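Local coordinates for protein putative NAD(P)H:FMN oxidoreductase (Porphyromonas gingivalis W83, PDB 3GE5) that binds flavin mononucleotide and, as a member of the nitroreductase family, probably serves as an NAD(P)H-dependent oxidoreductase, at residues A55-A66 with D123-E134; G139-Q150 with T164-G174. All blocks are in the same frame, centred on the assembly; numbering follows the deposited sequence.

Contact 1. Residues A55-A66 with D123-E134; sequences AILEAGRIAPSA and DTSIAMTYMMLE. With FMN (flavin mononucleotide), chain J.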
loop_
_atom_site.group_PDB
_atom_site.type_symbol
_atom_site.label_atom_id
_atom_site.label_comp_id
_atom_site.label_asym_id
_atom_site.label_seq_id
_atom_site.Cartn_x
_atom_site.Cartn_y
_atom_site.Cartn_z
ATOM N N ALA A 55 -0.574 -17.851 3.510
ATOM C CA ALA A 55 0.239 -16.761 4.081
ATOM C C ALA A 55 0.019 -15.452 3.377
ATOM O O ALA A 55 -0.024 -14.372 4.028
ATOM C CB ALA A 55 1.760 -17.139 4.092
ATOM N N ILE A 56 -0.034 -15.501 2.049
ATOM C CA ILE A 56 -0.298 -14.282 1.270
ATOM C C ILE A 56 -1.650 -13.679 1.711
ATOM O O ILE A 56 -1.741 -12.474 1.953
ATOM C CB ILE A 56 -0.255 -14.555 -0.242
ATOM C CG1 ILE A 56 1.174 -14.881 -0.734
ATOM C CG2 ILE A 56 -0.769 -13.331 -1.034
ATOM C CD1 ILE A 56 1.202 -15.527 -2.135
ATOM N N LEU A 57 -2.685 -14.515 1.786
ATOM C CA LEU A 57 -4.005 -14.077 2.192
ATOM C C LEU A 57 -4.033 -13.542 3.635
ATOM O O LEU A 57 -4.663 -12.524 3.932
ATOM C CB LEU A 57 -5.035 -15.207 1.942
ATOM C CG LEU A 57 -5.231 -15.540 0.450
ATOM C CD1 LEU A 57 -5.923 -16.891 0.367
ATOM C CD2 LEU A 57 -6.006 -14.421 -0.246
ATOM N N GLU A 58 -3.276 -14.189 4.526
ATOM C CA GLU A 58 -3.148 -13.726 5.895
ATOM C C GLU A 58 -2.554 -12.316 5.969
ATOM O O GLU A 58 -3.034 -11.466 6.723
ATOM C CB GLU A 58 -2.299 -14.712 6.724
ATOM C CG GLU A 58 -2.049 -14.276 8.166
ATOM C CD GLU A 58 -3.283 -14.377 9.057
ATOM O OE1 GLU A 58 -4.367 -14.792 8.576
ATOM O OE2 GLU A 58 -3.138 -14.053 10.264
ATOM N N ALA A 59 -1.535 -12.068 5.151
ATOM C CA ALA A 59 -0.926 -10.730 5.074
ATOM C C ALA A 59 -1.963 -9.674 4.691
ATOM O O ALA A 59 -2.007 -8.604 5.275
ATOM C CB ALA A 59 0.244 -10.696 4.089
ATOM N N GLY A 60 -2.791 -9.995 3.697
ATOM C CA GLY A 60 -3.863 -9.096 3.312
ATOM C C GLY A 60 -4.855 -8.830 4.464
ATOM O O GLY A 60 -5.223 -7.676 4.738
ATOM N N ARG A 61 -5.257 -9.900 5.155
ATOM C CA ARG A 61 -6.231 -9.848 6.231
ATOM C C ARG A 61 -5.712 -8.929 7.355
ATOM O O ARG A 61 -6.494 -8.198 7.961
ATOM C CB ARG A 61 -6.476 -11.247 6.808
ATOM C CG ARG A 61 -7.520 -11.301 7.935
ATOM C CD ARG A 61 -7.632 -12.736 8.472
ATOM N NE ARG A 61 -6.542 -13.029 9.407
ATOM C CZ ARG A 61 -6.576 -12.836 10.725
ATOM N NH1 ARG A 61 -7.651 -12.352 11.305
ATOM N NH2 ARG A 61 -5.528 -13.138 11.487
ATOM N N ILE A 62 -4.412 -8.978 7.643
ATOM C CA ILE A 62 -3.884 -8.235 8.798
ATOM C C ILE A 62 -3.494 -6.782 8.468
ATOM O O ILE A 62 -3.079 -6.010 9.366
ATOM C CB ILE A 62 -2.719 -9.000 9.511
ATOM C CG1 ILE A 62 -1.488 -9.107 8.602
ATOM C CG2 ILE A 62 -3.253 -10.352 10.057
ATOM C CD1 ILE A 62 -0.203 -9.599 9.352
ATOM N N ALA A 63 -3.642 -6.384 7.206
ATOM C CA ALA A 63 -3.279 -5.020 6.802
ATOM C C ALA A 63 -4.132 -4.004 7.602
ATOM O O ALA A 63 -5.287 -4.273 7.909
ATOM C CB ALA A 63 -3.519 -4.820 5.271
ATOM N N PRO A 64 -3.595 -2.823 7.879
ATOM C CA PRO A 64 -4.403 -1.743 8.411
ATOM C C PRO A 64 -5.309 -1.082 7.334
ATOM O O PRO A 64 -5.108 -1.237 6.119
ATOM C CB PRO A 64 -3.347 -0.718 8.893
ATOM C CG PRO A 64 -2.222 -0.930 7.988
ATOM C CD PRO A 64 -2.210 -2.405 7.631
ATOM N N SER A 65 -6.325 -0.382 7.830
ATOM C CA SER A 65 -7.318 0.323 7.004
ATOM C C SER A 65 -7.904 1.485 7.829
ATOM O O SER A 65 -7.854 1.477 9.091
ATOM C CB SER A 65 -8.409 -0.668 6.581
ATOM O OG SER A 65 -9.093 -1.268 7.661
ATOM N N ALA A 66 -8.519 2.447 7.147
ATOM C CA ALA A 66 -9.213 3.523 7.855
ATOM C C ALA A 66 -10.296 2.971 8.797
ATOM O O ALA A 66 -11.147 2.158 8.388
ATOM C CB ALA A 66 -9.823 4.508 6.859
ATOM N N ASP A 123 -7.516 1.692 1.010
ATOM C CA ASP A 123 -7.456 0.530 1.897
ATOM C C ASP A 123 -7.140 -0.760 1.119
ATOM O O ASP A 123 -6.283 -1.561 1.534
ATOM C CB ASP A 123 -8.776 0.354 2.639
ATOM C CG ASP A 123 -9.031 1.413 3.702
ATOM O OD1 ASP A 123 -8.055 1.931 4.299
ATOM O OD2 ASP A 123 -10.222 1.654 3.992
ATOM N N THR A 124 -7.769 -0.937 -0.045
ATOM C CA THR A 124 -7.492 -2.140 -0.839
ATOM C C THR A 124 -6.024 -2.191 -1.280
ATOM O O THR A 124 -5.432 -3.276 -1.429
ATOM C CB THR A 124 -8.437 -2.323 -2.091
ATOM O OG1 THR A 124 -8.296 -1.225 -2.990
ATOM C CG2 THR A 124 -9.926 -2.510 -1.657
ATOM N N SER A 125 -5.477 -1.010 -1.547
ATOM C CA SER A 125 -4.087 -0.910 -1.948
ATOM C C SER A 125 -3.099 -1.242 -0.823
ATOM O O SER A 125 -1.999 -1.759 -1.082
ATOM C CB SER A 125 -3.816 0.454 -2.562
ATOM O OG SER A 125 -4.566 0.616 -3.758
ATOM N N ILE A 126 -3.465 -0.969 0.410
ATOM C CA ILE A 126 -2.607 -1.402 1.541
ATOM C C ILE A 126 -2.621 -2.942 1.593
ATOM O O ILE A 126 -1.558 -3.586 1.710
ATOM C CB ILE A 126 -3.089 -0.795 2.899
ATOM C CG1 ILE A 126 -3.138 0.753 2.850
ATOM C CG2 ILE A 126 -2.183 -1.229 4.001
ATOM C CD1 ILE A 126 -3.859 1.433 4.064
ATOM N N ALA A 127 -3.811 -3.534 1.496
ATOM C CA ALA A 127 -3.914 -5.000 1.532
ATOM C C ALA A 127 -3.111 -5.624 0.343
ATOM O O ALA A 127 -2.360 -6.605 0.520
ATOM C CB ALA A 127 -5.368 -5.486 1.486
HETATM N N MSE A 128 -3.289 -5.051 -0.854
HETATM C CA MSE A 128 -2.559 -5.520 -2.043
HETATM C C MSE A 128 -1.037 -5.414 -1.808
HETATM O O MSE A 128 -0.281 -6.326 -2.174
HETATM C CB MSE A 128 -2.955 -4.711 -3.281
HETATM C CG MSE A 128 -4.266 -5.172 -3.894
HETATM SE SE MSE A 128 -4.048 -6.796 -4.982
HETATM C CE MSE A 128 -2.722 -6.140 -6.259
ATOM N N THR A 129 -0.594 -4.311 -1.221
ATOM C CA THR A 129 0.846 -4.103 -0.975
ATOM C C THR A 129 1.363 -5.187 0.004
ATOM O O THR A 129 2.402 -5.805 -0.215
ATOM C CB THR A 129 1.159 -2.678 -0.450
ATOM O OG1 THR A 129 0.745 -1.699 -1.416
ATOM C CG2 THR A 129 2.709 -2.520 -0.134
ATOM N N TYR A 130 0.613 -5.411 1.085
ATOM C CA TYR A 130 0.976 -6.459 2.047
ATOM C C TYR A 130 1.072 -7.804 1.336
ATOM O O TYR A 130 1.984 -8.607 1.597
ATOM C CB TYR A 130 -0.060 -6.527 3.179
ATOM C CG TYR A 130 0.273 -5.641 4.363
ATOM C CD1 TYR A 130 0.604 -4.313 4.192
ATOM C CD2 TYR A 130 0.235 -6.142 5.668
ATOM C CE1 TYR A 130 0.963 -3.521 5.283
ATOM C CE2 TYR A 130 0.550 -5.350 6.763
ATOM C CZ TYR A 130 0.925 -4.056 6.563
ATOM O OH TYR A 130 1.256 -3.272 7.631
HETATM N N MSE A 131 0.117 -8.085 0.470
HETATM C CA MSE A 131 0.065 -9.404 -0.201
HETATM C C MSE A 131 1.231 -9.554 -1.205
HETATM O O MSE A 131 1.876 -10.626 -1.317
HETATM C CB MSE A 131 -1.302 -9.682 -0.856
HETATM C CG MSE A 131 -2.415 -9.885 0.162
HETATM SE SE MSE A 131 -4.070 -10.498 -0.566
HETATM C CE MSE A 131 -4.580 -8.922 -1.590
HETATM N N MSE A 132 1.483 -8.502 -1.967
HETATM C CA MSE A 132 2.634 -8.449 -2.899
HETATM C C MSE A 132 3.946 -8.711 -2.151
HETATM O O MSE A 132 4.790 -9.520 -2.570
HETATM C CB MSE A 132 2.695 -7.071 -3.578
HETATM C CG MSE A 132 3.879 -6.865 -4.468
HETATM SE SE MSE A 132 3.916 -5.152 -5.339
HETATM C CE MSE A 132 4.219 -4.039 -3.777
ATOM N N LEU A 133 4.146 -7.996 -1.054
ATOM C CA LEU A 133 5.355 -8.161 -0.233
ATOM C C LEU A 133 5.445 -9.551 0.398
ATOM O O LEU A 133 6.521 -10.186 0.396
ATOM C CB LEU A 133 5.390 -7.046 0.821
ATOM C CG LEU A 133 5.547 -5.625 0.266
ATOM C CD1 LEU A 133 5.455 -4.582 1.430
ATOM C CD2 LEU A 133 6.852 -5.459 -0.525
ATOM N N GLU A 134 4.313 -10.062 0.869
ATOM C CA GLU A 134 4.321 -11.410 1.411
ATOM C C GLU A 134 4.710 -12.463 0.363
ATOM O O GLU A 134 5.527 -13.357 0.656
ATOM C CB GLU A 134 2.949 -11.731 2.017
ATOM C CG GLU A 134 2.897 -13.115 2.700
ATOM C CD GLU A 134 3.796 -13.201 3.977
ATOM O OE1 GLU A 134 4.183 -12.146 4.522
ATOM O OE2 GLU A 134 4.089 -14.345 4.459
HETATM N N1 FMN J . -5.808 6.784 12.751
HETATM C C2 FMN J . -6.087 8.032 13.250
HETATM O O2 FMN J . -6.036 8.196 14.465
HETATM N N3 FMN J . -6.411 9.094 12.423
HETATM C C4 FMN J . -6.579 8.938 11.047
HETATM O O4 FMN J . -6.899 9.874 10.329
HETATM C C4A FMN J . -6.335 7.660 10.525
HETATM N N5 FMN J . -6.513 7.402 9.187
HETATM C C5A FMN J . -6.217 6.196 8.637
HETATM C C6 FMN J . -6.298 6.042 7.234
HETATM C C7 FMN J . -5.827 4.862 6.641
HETATM C C7M FMN J . -5.951 4.697 5.128
HETATM C C8 FMN J . -5.285 3.870 7.433
HETATM C C8M FMN J . -4.729 2.631 6.838
HETATM C C9 FMN J . -5.193 4.025 8.809
HETATM C C9A FMN J . -5.654 5.221 9.437
HETATM N N10 FMN J . -5.597 5.395 10.825
HETATM C C10 FMN J . -5.933 6.614 11.374
HETATM C "C1'" FMN J . -5.040 4.318 11.729
HETATM C "C2'" FMN J . -6.051 3.153 11.869
HETATM O "O2'" FMN J . -7.056 3.461 12.844
HETATM C "C3'" FMN J . -5.360 1.835 12.209
HETATM O "O3'" FMN J . -4.398 1.507 11.198
HETATM C "C4'" FMN J . -6.395 0.701 12.382
HETATM O "O4'" FMN J . -7.257 0.943 13.515
HETATM C "C5'" FMN J . -5.646 -0.613 12.542
HETATM O "O5'" FMN J . -4.837 -0.553 13.719
HETATM P P FMN J . -3.286 -0.851 13.727
HETATM O O1P FMN J . -3.126 -2.312 13.395
HETATM O O2P FMN J . -2.744 -0.507 15.094
HETATM O O3P FMN J . -2.604 0.080 12.735
HETATM O O HOH W 1 -12.246 2.005 5.803
#
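The helical residues 55-62 run roughly antiparallel to helix 123-134, their axes 7.6 Å apart at an angle of 148°, and the backbones come nearest where the CA of G60 lies 4.5 Å from the CA of A127. The small residues A59, G60 and A63 allow this close approach. The selenomethionine M131 lies across I56 at about a right angle, with CG 3.6 Å from G60 CA, and a bend at chi3 turns its terminal CE. E134 lays CB against A59 CB at 3.6 Å. Y130 receives A63 CA over one face of its ring, a CH-pi contact 4.1 Å from the centroid, while P64 CD sits obliquely near the phenol end; F34 of the second subunit stacks on the same ring.

In the nitroreductase fold such helices build the dimer core, and where residues 63-66 leave the helix they form part of an FMN pocket completed by the second subunit. Here A66 N donates to D123 OD1 (2.9 Å, 161°), on the syn side but 30° out of the carboxylate plane. D123 OD2 is held by S119 OG and by a water that also donates to A66 O, so both carboxylate oxygens are engaged. I126 lies across P64 at about a right angle, and its CD1 packs against the flavin methyl C8M.

Contact 2. Residues G139-Q150 with T164-G174; sequences GLGCTWVCAFDQ and TPVSILALGYG. With FMN (flavin mononucleotide), chain C.
W144 and S167 meet beside the flavin, on strand 141-145 at the edge of the four-stranded antiparallel sheet of this nitroreductase fold and on the inner strand 164-172 paired with it. G141 with G172, T143 with A170 and V145 with I168 are hydrogen-bonded pairs, each closed by two backbone bonds; C142 with L171 and W144 with L169 are the non-hydrogen-bonded pairs between them.

With CG anti to the backbone N (chi1 -171°), the indole of W144 lies nearly parallel against one face of the dimethylbenzene end of the isoalloxazine. Its CB lies 3.9 Å from flavin C8, the offset sets CG and CD1 over C7, and the C7M methyl rests over one face of the indole toward the rim, 3.7 Å from CE2. At the edge, NE1 makes a weak hydrogen bond to S167 OG (3.0 Å), while the far end of the six-membered ring packs on M128 and T129 of helix 120-137. S167 OG also lies close to C146 SG. Just past the strand, the backbone N of A147 donates to flavin O4 at 3.0 Å, and C146 N adds a longer bond to the same oxygen.

At each end of the ladder a ring receives a methyl. L140 CD2 stands over the centre of the Y173 ring, whose hydroxyl is hydrogen-bonded to E49 and K52, and I168 CD1, from the last pair, is centred over F148, 3.7 Å from the centroid. Last in the series, Q150 NE2 donates almost straight to P165 O (2.9 Å, 170°), the acceptor in the plane of the amide.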
loop_
_atom_site.group_PDB
_atom_site.type_symbol
_atom_site.label_atom_id
_atom_site.label_comp_id
_atom_site.label_asym_id
_atom_site.label_seq_id
_atom_site.Cartn_x
_atom_site.Cartn_y
_atom_site.Cartn_z
ATOM N N GLY A 139 9.402 -16.169 -1.857
ATOM C CA GLY A 139 10.069 -16.547 -3.114
ATOM C C GLY A 139 9.207 -16.690 -4.370
ATOM O O GLY A 139 9.598 -17.395 -5.335
ATOM N N LEU A 140 8.026 -16.083 -4.347
ATOM C CA LEU A 140 7.157 -16.042 -5.501
ATOM C C LEU A 140 7.341 -14.744 -6.261
ATOM O O LEU A 140 7.764 -13.753 -5.702
ATOM C CB LEU A 140 5.689 -16.181 -5.068
ATOM C CG LEU A 140 5.365 -17.545 -4.397
ATOM C CD1 LEU A 140 4.040 -17.515 -3.578
ATOM C CD2 LEU A 140 5.366 -18.644 -5.443
ATOM N N GLY A 141 6.955 -14.757 -7.526
ATOM C CA GLY A 141 6.922 -13.555 -8.361
ATOM C C GLY A 141 5.483 -13.101 -8.521
ATOM O O GLY A 141 4.556 -13.915 -8.502
ATOM N N CYS A 142 5.293 -11.807 -8.694
ATOM C CA CYS A 142 3.980 -11.318 -8.949
ATOM C C CYS A 142 4.007 -10.000 -9.698
ATOM O O CYS A 142 5.045 -9.337 -9.780
ATOM C CB CYS A 142 3.192 -11.250 -7.625
ATOM S SG CYS A 142 3.839 -10.143 -6.417
ATOM N N THR A 143 2.849 -9.645 -10.246
ATOM C CA THR A 143 2.583 -8.309 -10.771
ATOM C C THR A 143 1.223 -7.833 -10.305
ATOM O O THR A 143 0.255 -8.581 -10.320
ATOM C CB THR A 143 2.683 -8.273 -12.352
ATOM O OG1 THR A 143 4.001 -8.618 -12.739
ATOM C CG2 THR A 143 2.326 -6.899 -12.915
ATOM N N TRP A 144 1.195 -6.601 -9.833
ATOM C CA TRP A 144 -0.042 -5.887 -9.516
ATOM C C TRP A 144 -0.689 -5.463 -10.801
ATOM O O TRP A 144 -0.024 -4.846 -11.643
ATOM C CB TRP A 144 0.324 -4.665 -8.710
ATOM C CG TRP A 144 -0.780 -3.872 -8.072
ATOM C CD1 TRP A 144 -1.979 -3.463 -8.632
ATOM C CD2 TRP A 144 -0.730 -3.312 -6.771
ATOM N NE1 TRP A 144 -2.684 -2.705 -7.713
ATOM C CE2 TRP A 144 -1.940 -2.588 -6.570
ATOM C CE3 TRP A 144 0.209 -3.358 -5.734
ATOM C CZ2 TRP A 144 -2.233 -1.949 -5.368
ATOM C CZ3 TRP A 144 -0.092 -2.680 -4.523
ATOM C CH2 TRP A 144 -1.313 -2.002 -4.373
ATOM N N VAL A 145 -1.967 -5.785 -10.970
ATOM C CA VAL A 145 -2.726 -5.511 -12.229
ATOM C C VAL A 145 -3.959 -4.617 -11.970
ATOM O O VAL A 145 -4.838 -4.945 -11.167
ATOM C CB VAL A 145 -3.194 -6.817 -12.937
ATOM C CG1 VAL A 145 -3.944 -6.475 -14.206
ATOM C CG2 VAL A 145 -1.956 -7.737 -13.209
ATOM N N CYS A 146 -3.996 -3.475 -12.661
ATOM C CA CYS A 146 -5.188 -2.598 -12.703
ATOM C C CYS A 146 -5.722 -2.410 -14.112
ATOM O O CYS A 146 -6.854 -1.932 -14.277
ATOM C CB CYS A 146 -4.848 -1.259 -12.103
ATOM S SG CYS A 146 -4.650 -1.324 -10.294
ATOM N N ALA A 147 -4.961 -2.839 -15.143
ATOM C CA ALA A 147 -5.444 -2.720 -16.526
ATOM C C ALA A 147 -6.320 -3.933 -16.874
ATOM O O ALA A 147 -5.860 -4.874 -17.490
ATOM C CB ALA A 147 -4.270 -2.563 -17.532
ATOM N N PHE A 148 -7.594 -3.865 -16.484
ATOM C CA PHE A 148 -8.570 -4.896 -16.783
ATOM C C PHE A 148 -9.963 -4.302 -16.807
ATOM O O PHE A 148 -10.179 -3.232 -16.285
ATOM C CB PHE A 148 -8.503 -6.087 -15.819
ATOM C CG PHE A 148 -8.879 -5.786 -14.389
ATOM C CD1 PHE A 148 -7.942 -5.323 -13.485
ATOM C CD2 PHE A 148 -10.181 -6.063 -13.923
ATOM C CE1 PHE A 148 -8.293 -5.002 -12.178
ATOM C CE2 PHE A 148 -10.516 -5.798 -12.621
ATOM C CZ PHE A 148 -9.567 -5.261 -11.743
ATOM N N ASP A 149 -10.879 -5.011 -17.460
ATOM C CA ASP A 149 -12.257 -4.552 -17.658
ATOM C C ASP A 149 -13.013 -4.870 -16.350
ATOM O O ASP A 149 -13.415 -6.003 -16.089
ATOM C CB ASP A 149 -12.870 -5.262 -18.867
ATOM C CG ASP A 149 -14.280 -4.807 -19.175
ATOM O OD1 ASP A 149 -14.953 -4.277 -18.245
ATOM O OD2 ASP A 149 -14.717 -5.011 -20.350
ATOM N N GLN A 150 -13.139 -3.876 -15.497
ATOM C CA GLN A 150 -13.722 -4.103 -14.153
ATOM C C GLN A 150 -15.193 -4.528 -14.213
ATOM O O GLN A 150 -15.637 -5.434 -13.481
ATOM C CB GLN A 150 -13.590 -2.829 -13.331
ATOM C CG GLN A 150 -12.165 -2.460 -12.948
ATOM C CD GLN A 150 -12.113 -1.066 -12.399
ATOM O OE1 GLN A 150 -12.234 -0.095 -13.169
ATOM N NE2 GLN A 150 -11.971 -0.942 -11.063
ATOM N N THR A 164 -16.343 -3.207 -5.885
ATOM C CA THR A 164 -15.615 -2.974 -7.110
ATOM C C THR A 164 -14.338 -3.806 -7.105
ATOM O O THR A 164 -13.603 -3.794 -6.129
ATOM C CB THR A 164 -15.212 -1.484 -7.259
ATOM O OG1 THR A 164 -16.396 -0.659 -7.272
ATOM C CG2 THR A 164 -14.403 -1.274 -8.589
ATOM N N PRO A 165 -14.077 -4.565 -8.195
ATOM C CA PRO A 165 -12.734 -5.186 -8.282
ATOM C C PRO A 165 -11.701 -4.094 -8.596
ATOM O O PRO A 165 -11.750 -3.506 -9.684
ATOM C CB PRO A 165 -12.890 -6.165 -9.439
ATOM C CG PRO A 165 -13.990 -5.593 -10.301
ATOM C CD PRO A 165 -14.922 -4.866 -9.376
ATOM N N VAL A 166 -10.844 -3.750 -7.638
ATOM C CA VAL A 166 -9.937 -2.585 -7.786
ATOM C C VAL A 166 -8.602 -2.963 -8.453
ATOM O O VAL A 166 -8.106 -2.289 -9.356
ATOM C CB VAL A 166 -9.670 -1.922 -6.410
ATOM C CG1 VAL A 166 -8.748 -0.708 -6.547
ATOM C CG2 VAL A 166 -11.013 -1.541 -5.706
ATOM N N SER A 167 -8.051 -4.080 -7.991
ATOM C CA SER A 167 -6.714 -4.555 -8.353
ATOM C C SER A 167 -6.709 -6.075 -8.334
ATOM O O SER A 167 -7.490 -6.694 -7.582
ATOM C CB SER A 167 -5.691 -4.059 -7.358
ATOM O OG SER A 167 -5.618 -2.648 -7.326
ATOM N N ILE A 168 -5.812 -6.662 -9.130
ATOM C CA ILE A 168 -5.584 -8.119 -9.129
ATOM C C ILE A 168 -4.113 -8.418 -8.919
ATOM O O ILE A 168 -3.258 -7.828 -9.598
ATOM C CB ILE A 168 -6.012 -8.740 -10.470
ATOM C CG1 ILE A 168 -7.498 -8.473 -10.778
ATOM C CG2 ILE A 168 -5.692 -10.261 -10.504
ATOM C CD1 ILE A 168 -7.966 -8.876 -12.176
ATOM N N LEU A 169 -3.788 -9.288 -7.983
ATOM C CA LEU A 169 -2.398 -9.713 -7.803
ATOM C C LEU A 169 -2.248 -10.985 -8.596
ATOM O O LEU A 169 -2.870 -11.977 -8.284
ATOM C CB LEU A 169 -2.045 -9.951 -6.327
ATOM C CG LEU A 169 -0.540 -10.170 -6.042
ATOM C CD1 LEU A 169 0.248 -8.897 -6.430
ATOM C CD2 LEU A 169 -0.272 -10.578 -4.559
ATOM N N ALA A 170 -1.442 -10.919 -9.662
ATOM C CA ALA A 170 -1.121 -12.087 -10.491
ATOM C C ALA A 170 0.209 -12.675 -9.992
ATOM O O ALA A 170 1.189 -11.953 -9.903
ATOM C CB ALA A 170 -1.008 -11.715 -11.953
ATOM N N LEU A 171 0.200 -13.949 -9.616
ATOM C CA LEU A 171 1.347 -14.534 -8.898
ATOM C C LEU A 171 1.615 -16.002 -9.246
ATOM O O LEU A 171 0.744 -16.711 -9.709
ATOM C CB LEU A 171 1.187 -14.379 -7.370
ATOM C CG LEU A 171 0.076 -15.197 -6.718
ATOM C CD1 LEU A 171 0.635 -16.429 -6.031
ATOM C CD2 LEU A 171 -0.688 -14.293 -5.725
ATOM N N GLY A 172 2.848 -16.409 -8.975
ATOM C CA GLY A 172 3.301 -17.766 -9.193
ATOM C C GLY A 172 4.807 -17.828 -9.016
ATOM O O GLY A 172 5.445 -16.855 -8.568
ATOM N N TYR A 173 5.397 -18.968 -9.342
ATOM C CA TYR A 173 6.844 -19.052 -9.401
ATOM C C TYR A 173 7.329 -18.442 -10.700
ATOM O O TYR A 173 6.906 -18.844 -11.787
ATOM C CB TYR A 173 7.351 -20.496 -9.245
ATOM C CG TYR A 173 7.305 -20.984 -7.826
ATOM C CD1 TYR A 173 8.271 -20.570 -6.907
ATOM C CD2 TYR A 173 6.296 -21.828 -7.394
ATOM C CE1 TYR A 173 8.229 -20.991 -5.594
ATOM C CE2 TYR A 173 6.231 -22.247 -6.074
ATOM C CZ TYR A 173 7.209 -21.838 -5.179
ATOM O OH TYR A 173 7.178 -22.244 -3.862
ATOM N N GLY A 174 8.201 -17.448 -10.597
ATOM C CA GLY A 174 8.725 -16.796 -11.780
ATOM C C GLY A 174 9.629 -17.674 -12.628
ATOM O O GLY A 174 10.284 -18.588 -12.129
HETATM N N1 FMN C . 1.955 -4.106 -14.908
HETATM C C2 FMN C . 1.269 -4.691 -15.932
HETATM O O2 FMN C . 1.868 -5.366 -16.778
HETATM N N3 FMN C . -0.106 -4.538 -16.060
HETATM C C4 FMN C . -0.848 -3.778 -15.165
HETATM O O4 FMN C . -2.100 -3.625 -15.310
HETATM C C4A FMN C . -0.148 -3.181 -14.119
HETATM N N5 FMN C . -0.855 -2.389 -13.235
HETATM C C5A FMN C . -0.224 -1.900 -12.128
HETATM C C6 FMN C . -0.995 -1.199 -11.196
HETATM C C7 FMN C . -0.378 -0.726 -10.043
HETATM C C7M FMN C . -1.153 0.052 -9.023
HETATM C C8 FMN C . 0.977 -0.972 -9.818
HETATM C C8M FMN C . 1.649 -0.489 -8.574
HETATM C C9 FMN C . 1.731 -1.627 -10.760
HETATM C C9A FMN C . 1.154 -2.121 -11.921
HETATM N N10 FMN C . 1.909 -2.812 -12.900
HETATM C C10 FMN C . 1.247 -3.353 -13.974
HETATM C "C1'" FMN C . 3.344 -3.190 -12.646
HETATM C "C2'" FMN C . 4.195 -1.951 -12.908
HETATM O "O2'" FMN C . 4.442 -1.847 -14.304
HETATM C "C3'" FMN C . 5.510 -1.974 -12.120
HETATM O "O3'" FMN C . 5.226 -2.120 -10.724
HETATM C "C4'" FMN C . 6.403 -0.747 -12.380
HETATM O "O4'" FMN C . 6.836 -0.659 -13.739
HETATM C "C5'" FMN C . 7.655 -0.731 -11.495
HETATM O "O5'" FMN C . 8.424 -1.881 -11.772
HETATM P P FMN C . 8.873 -2.838 -10.611
HETATM O O1P FMN C . 7.577 -3.369 -10.020
HETATM O O2P FMN C . 9.679 -2.066 -9.584
HETATM O O3P FMN C . 9.591 -3.985 -11.290
HETATM O O HOH W 2 9.694 -17.035 -8.128
#

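Overall arrangement
From the N terminus, helix 50-62 is followed by strands 72-77 and 100-107 before helix 120-137 returns to pair with it, so contact 1 closes a loop of 56 residues. The chain then leaves helix 120-137 directly into strand 141-145, and contact 2 closes a much shorter loop, of 13 residues that include most of helix 150-156. The two contacts follow in series, neither nested nor crossed, with centres about 13 Å apart. They meet where helix 120-137 lies against the sheet, S125 touching W144 and T124 touching V166, which joins the helical layer to the strands. Each lines a different FMN site, and both touch the second subunit.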